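Local coordinates for N-acetyl-beta-D glucosaminidase (Rhizomucor miehei CAU432, PDB 4ZM6), which probably removes N-acetylglucosamine residues from sugar chains as a family 3 glycoside hydrolase, and also carries an acetyl-CoA-binding N-acetyltransferase region, at residues 430-433 and 434-437; 438-441 and 442-446. One frame throughout, in Å; residues are numbered along the deposited sequence.

How the interactions relate
Interactions 1 and 2 follow one another in a single strand-to-helix passage and illustrate how a chain leaves a sheet and restarts as a helix. In interaction 1, residues 430-437 turn away from the end of edge strand 426-431. In interaction 2, residues 438-446 contain the short helix 439-444, with its N-cap and the residues that leave it toward strand 447-452. Their centres are about 14 Å apart, and a hydrogen bond between D437 OD2 and S439 OG spans the join. Both lie on the periphery, with centres about 44 and 47 Å from the centre of the chain. They lie away from the annotated acetyl-CoA site.

Interaction 1. Residues 430-433 and 434-437; sequences IYNE and ETPD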
loop_
_atom_site.group_PDB
_atom_site.type_symbol
_atom_site.label_atom_id
_atom_site.label_comp_id
_atom_site.label_asym_id
_atom_site.label_seq_id
_atom_site.Cartn_x
_atom_site.Cartn_y
_atom_site.Cartn_z
ATOM N N ILE A 430 -42.407 7.097 25.271
ATOM C CA ILE A 430 -41.998 6.219 24.180
ATOM C C ILE A 430 -43.051 6.301 23.064
ATOM O O ILE A 430 -44.142 5.745 23.179
ATOM C CB ILE A 430 -41.797 4.781 24.686
ATOM C CG1 ILE A 430 -40.761 4.789 25.818
ATOM C CG2 ILE A 430 -41.371 3.864 23.548
ATOM C CD1 ILE A 430 -40.607 3.469 26.538
ATOM N N TYR A 431 -42.716 7.025 21.998
ATOM C CA TYR A 431 -43.634 7.262 20.881
ATOM C C TYR A 431 -43.558 6.140 19.850
ATOM O O TYR A 431 -42.501 5.543 19.639
ATOM C CB TYR A 431 -43.353 8.622 20.211
ATOM C CG TYR A 431 -42.028 8.720 19.469
ATOM C CD1 TYR A 431 -40.866 9.120 20.124
ATOM C CD2 TYR A 431 -41.940 8.425 18.111
ATOM C CE1 TYR A 431 -39.657 9.207 19.456
ATOM C CE2 TYR A 431 -40.736 8.511 17.434
ATOM C CZ TYR A 431 -39.595 8.902 18.110
ATOM O OH TYR A 431 -38.390 8.991 17.448
ATOM N N ASN A 432 -44.693 5.867 19.214
ATOM C CA ASN A 432 -44.805 4.860 18.155
ATOM C C ASN A 432 -45.818 5.347 17.108
ATOM O O ASN A 432 -46.272 6.492 17.183
ATOM C CB ASN A 432 -45.179 3.485 18.740
ATOM C CG ASN A 432 -46.551 3.469 19.395
ATOM O OD1 ASN A 432 -47.469 2.804 18.919
ATOM N ND2 ASN A 432 -46.695 4.193 20.498
ATOM N N GLU A 433 -46.151 4.501 16.133
ATOM C CA GLU A 433 -47.095 4.869 15.062
ATOM C C GLU A 433 -48.452 5.315 15.604
ATOM O O GLU A 433 -49.036 6.279 15.111
ATOM C CB GLU A 433 -47.316 3.687 14.116
ATOM C CG GLU A 433 -46.095 3.284 13.302
ATOM C CD GLU A 433 -46.094 1.810 12.936
ATOM O OE1 GLU A 433 -47.190 1.224 12.798
ATOM O OE2 GLU A 433 -44.994 1.236 12.787
ATOM N N GLU A 434 -48.937 4.607 16.622
ATOM C CA GLU A 434 -50.262 4.861 17.199
ATOM C C GLU A 434 -50.306 6.108 18.086
ATOM O O GLU A 434 -51.370 6.701 18.252
ATOM C CB GLU A 434 -50.745 3.648 18.014
ATOM C CG GLU A 434 -51.273 2.484 17.178
ATOM C CD GLU A 434 -50.216 1.845 16.292
ATOM O OE1 GLU A 434 -50.449 1.736 15.068
ATOM O OE2 GLU A 434 -49.147 1.460 16.819
ATOM N N THR A 435 -49.164 6.495 18.650
ATOM C CA THR A 435 -49.099 7.582 19.630
ATOM C C THR A 435 -49.898 8.813 19.191
ATOM O O THR A 435 -49.644 9.372 18.123
ATOM C CB THR A 435 -47.643 8.007 19.906
ATOM O OG1 THR A 435 -46.846 6.840 20.124
ATOM C CG2 THR A 435 -47.549 8.893 21.138
ATOM N N PRO A 436 -50.884 9.226 20.012
ATOM C CA PRO A 436 -51.641 10.451 19.764
ATOM C C PRO A 436 -50.758 11.681 19.586
ATOM O O PRO A 436 -49.627 11.704 20.064
ATOM C CB PRO A 436 -52.490 10.591 21.027
ATOM C CG PRO A 436 -52.714 9.188 21.474
ATOM C CD PRO A 436 -51.465 8.436 21.116
ATOM N N ASP A 437 -51.295 12.695 18.916
ATOM C CA ASP A 437 -50.543 13.899 18.564
ATOM C C ASP A 437 -49.974 14.629 19.794
ATOM O O ASP A 437 -50.709 14.987 20.714
ATOM C CB ASP A 437 -51.432 14.848 17.760
ATOM C CG ASP A 437 -50.661 16.010 17.175
ATOM O OD1 ASP A 437 -49.686 15.763 16.432
ATOM O OD2 ASP A 437 -51.031 17.167 17.459
#
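The flat side-chain amide of N432 meets the next residues mainly over one face. The backbone N of E434 stands over that face near OD1, and T435 OG1 stands over it near ND2, while the E434 carboxylate reaches the amide's oxygen edge. This is an Asx turn superposed on a type I beta turn, placed where edge strand 426-431 of the six-stranded alpha/beta domain gives way to loop. E434 N donates to N432 OD1 over 3.3 Å, approaching from well above the plane of the amide carbonyl. With CG between the backbone N and the carbonyl carbon of N432 (chi1 64°), the amide folds over the turn that follows and OD1 can meet E434 N. The beta turn itself is closed by backbone alone, T435 N donating to N432 O at 3.2 Å.

The E434 side chain, bent at chi2, crosses that of N432 at about a right angle, with carboxylate and amide planes 47° apart. OE2 and OD1 come within 3.0 Å, but as two acceptors they form no bond. On the exposed outer side, E433 and E434 run side by side, pointing the same way, with their OE1 atoms 4.0 Å apart; the like charges would be expected to disfavour full ionisation of both slightly.

The Y431 ring leads away from the turn and is buried against Q461 and M464 of helix 459-471 and L395 and A397 of strand 392-397. Its backbone meets the turn instead, with CA 3.3 Å from T435 OG1. That hydroxyl accepts a nearly straight hydrogen bond from N432 N (164° at the hydrogen).

Interaction 2. Residues 438-441 and 442-446; sequences LSQK and IQEAD
I442 packs back over the first turn of helix 439-444, with CD1 3.6 Å from L438 O and 4.3 Å from L438 CB. This is the close, buried side of the contact. The isoleucine's CG1 branch stands beside its own backbone N (chi1 -63°), which sends it toward the start of the helix, and its CB lies 3.3 Å from S439 O. Beyond the segment, M464 and L471 of helix 459-471 and L393 of strand 392-397 also touch I442.

Four successive backbone bonds hold the two segments together, from I442 N to L438 O through A445 N to K441 O, the last measuring 3.0 Å. L438 occupies the N-cap position, and A445 is where helical geometry ends.

The opposite character belongs to Q440 and E444, both exposed. Their extended side chains cross at a slant, amide and carboxylate planes 82° apart. The E444 chain lies along Q440 O, with CG 3.3 Å from it, while its carboxylate reaches Q440 CG. K441 is bent at chi3 and carries its ammonium to strand 426-431, where NZ forms a salt bridge with E427 while its stem touches I429.

With strand 392-397 lying between parallel strands 426-431 and 447-452 in the sheet, the helix that joins those two is the crossover of a beta-alpha-beta unit.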
loop_
_atom_site.group_PDB
_atom_site.type_symbol
_atom_site.label_atom_id
_atom_site.label_comp_id
_atom_site.label_asym_id
_atom_site.label_seq_id
_atom_site.Cartn_x
_atom_site.Cartn_y
_atom_site.Cartn_z
ATOM N N LEU A 438 -48.663 14.861 19.779
ATOM C CA LEU A 438 -47.941 15.424 20.916
ATOM C C LEU A 438 -47.534 16.880 20.709
ATOM O O LEU A 438 -46.781 17.434 21.513
ATOM C CB LEU A 438 -46.698 14.578 21.189
ATOM C CG LEU A 438 -47.017 13.203 21.776
ATOM C CD1 LEU A 438 -46.024 12.153 21.307
ATOM C CD2 LEU A 438 -47.063 13.273 23.294
ATOM N N SER A 439 -48.038 17.502 19.646
ATOM C CA SER A 439 -47.694 18.886 19.323
ATOM C C SER A 439 -47.615 19.766 20.564
ATOM O O SER A 439 -46.579 20.365 20.829
ATOM C CB SER A 439 -48.715 19.480 18.350
ATOM O OG SER A 439 -48.816 18.688 17.181
ATOM N N GLN A 440 -48.702 19.810 21.329
ATOM C CA GLN A 440 -48.836 20.729 22.471
ATOM C C GLN A 440 -47.721 20.587 23.511
ATOM O O GLN A 440 -47.277 21.576 24.088
ATOM C CB GLN A 440 -50.208 20.550 23.137
ATOM C CG GLN A 440 -50.483 21.533 24.269
ATOM C CD GLN A 440 -51.953 21.630 24.664
ATOM O OE1 GLN A 440 -52.304 22.360 25.595
ATOM N NE2 GLN A 440 -52.817 20.904 23.963
ATOM N N LYS A 441 -47.264 19.360 23.733
ATOM C CA LYS A 441 -46.187 19.104 24.691
ATOM C C LYS A 441 -44.867 19.651 24.147
ATOM O O LYS A 441 -44.061 20.215 24.889
ATOM C CB LYS A 441 -46.052 17.605 24.993
ATOM C CG LYS A 441 -47.379 16.861 25.085
ATOM C CD LYS A 441 -47.300 15.618 25.960
ATOM C CE LYS A 441 -47.664 15.915 27.406
ATOM N NZ LYS A 441 -47.996 14.670 28.147
ATOM N N ILE A 442 -44.672 19.495 22.841
ATOM C CA ILE A 442 -43.451 19.921 22.166
ATOM C C ILE A 442 -43.275 21.440 22.184
ATOM O O ILE A 442 -42.164 21.934 22.386
ATOM C CB ILE A 442 -43.418 19.401 20.711
ATOM C CG1 ILE A 442 -43.395 17.867 20.698
ATOM C CG2 ILE A 442 -42.206 19.946 19.959
ATOM C CD1 ILE A 442 -43.918 17.262 19.416
ATOM N N GLN A 443 -44.367 22.175 21.993
ATOM C CA GLN A 443 -44.309 23.647 21.959
ATOM C C GLN A 443 -44.117 24.204 23.369
ATOM O O GLN A 443 -43.442 25.213 23.558
ATOM C CB GLN A 443 -45.575 24.273 21.341
ATOM C CG GLN A 443 -46.457 23.333 20.524
ATOM C CD GLN A 443 -47.575 24.031 19.766
ATOM O OE1 GLN A 443 -48.462 23.374 19.216
ATOM N NE2 GLN A 443 -47.544 25.360 19.734
ATOM N N GLU A 444 -44.720 23.540 24.351
ATOM C CA GLU A 444 -44.688 24.004 25.737
ATOM C C GLU A 444 -43.350 23.742 26.424
ATOM O O GLU A 444 -42.897 24.555 27.226
ATOM C CB GLU A 444 -45.836 23.377 26.542
ATOM C CG GLU A 444 -47.187 24.031 26.270
ATOM C CD GLU A 444 -48.363 23.260 26.847
ATOM O OE1 GLU A 444 -49.496 23.477 26.365
ATOM O OE2 GLU A 444 -48.165 22.440 27.773
ATOM N N ALA A 445 -42.720 22.611 26.113
ATOM C CA ALA A 445 -41.434 22.261 26.722
ATOM C C ALA A 445 -40.359 23.283 26.382
ATOM O O ALA A 445 -40.397 23.914 25.328
ATOM C CB ALA A 445 -40.990 20.878 26.274
ATOM N N ASP A 446 -39.401 23.439 27.285
ATOM C CA ASP A 446 -38.279 24.345 27.058
ATOM C C ASP A 446 -37.187 23.657 26.240
ATOM O O ASP A 446 -36.449 24.311 25.499
ATOM C CB ASP A 446 -37.720 24.846 28.394
ATOM C CG ASP A 446 -38.755 25.607 29.210
ATOM O OD1 ASP A 446 -39.258 26.648 28.727
ATOM O OD2 ASP A 446 -39.067 25.159 30.333
#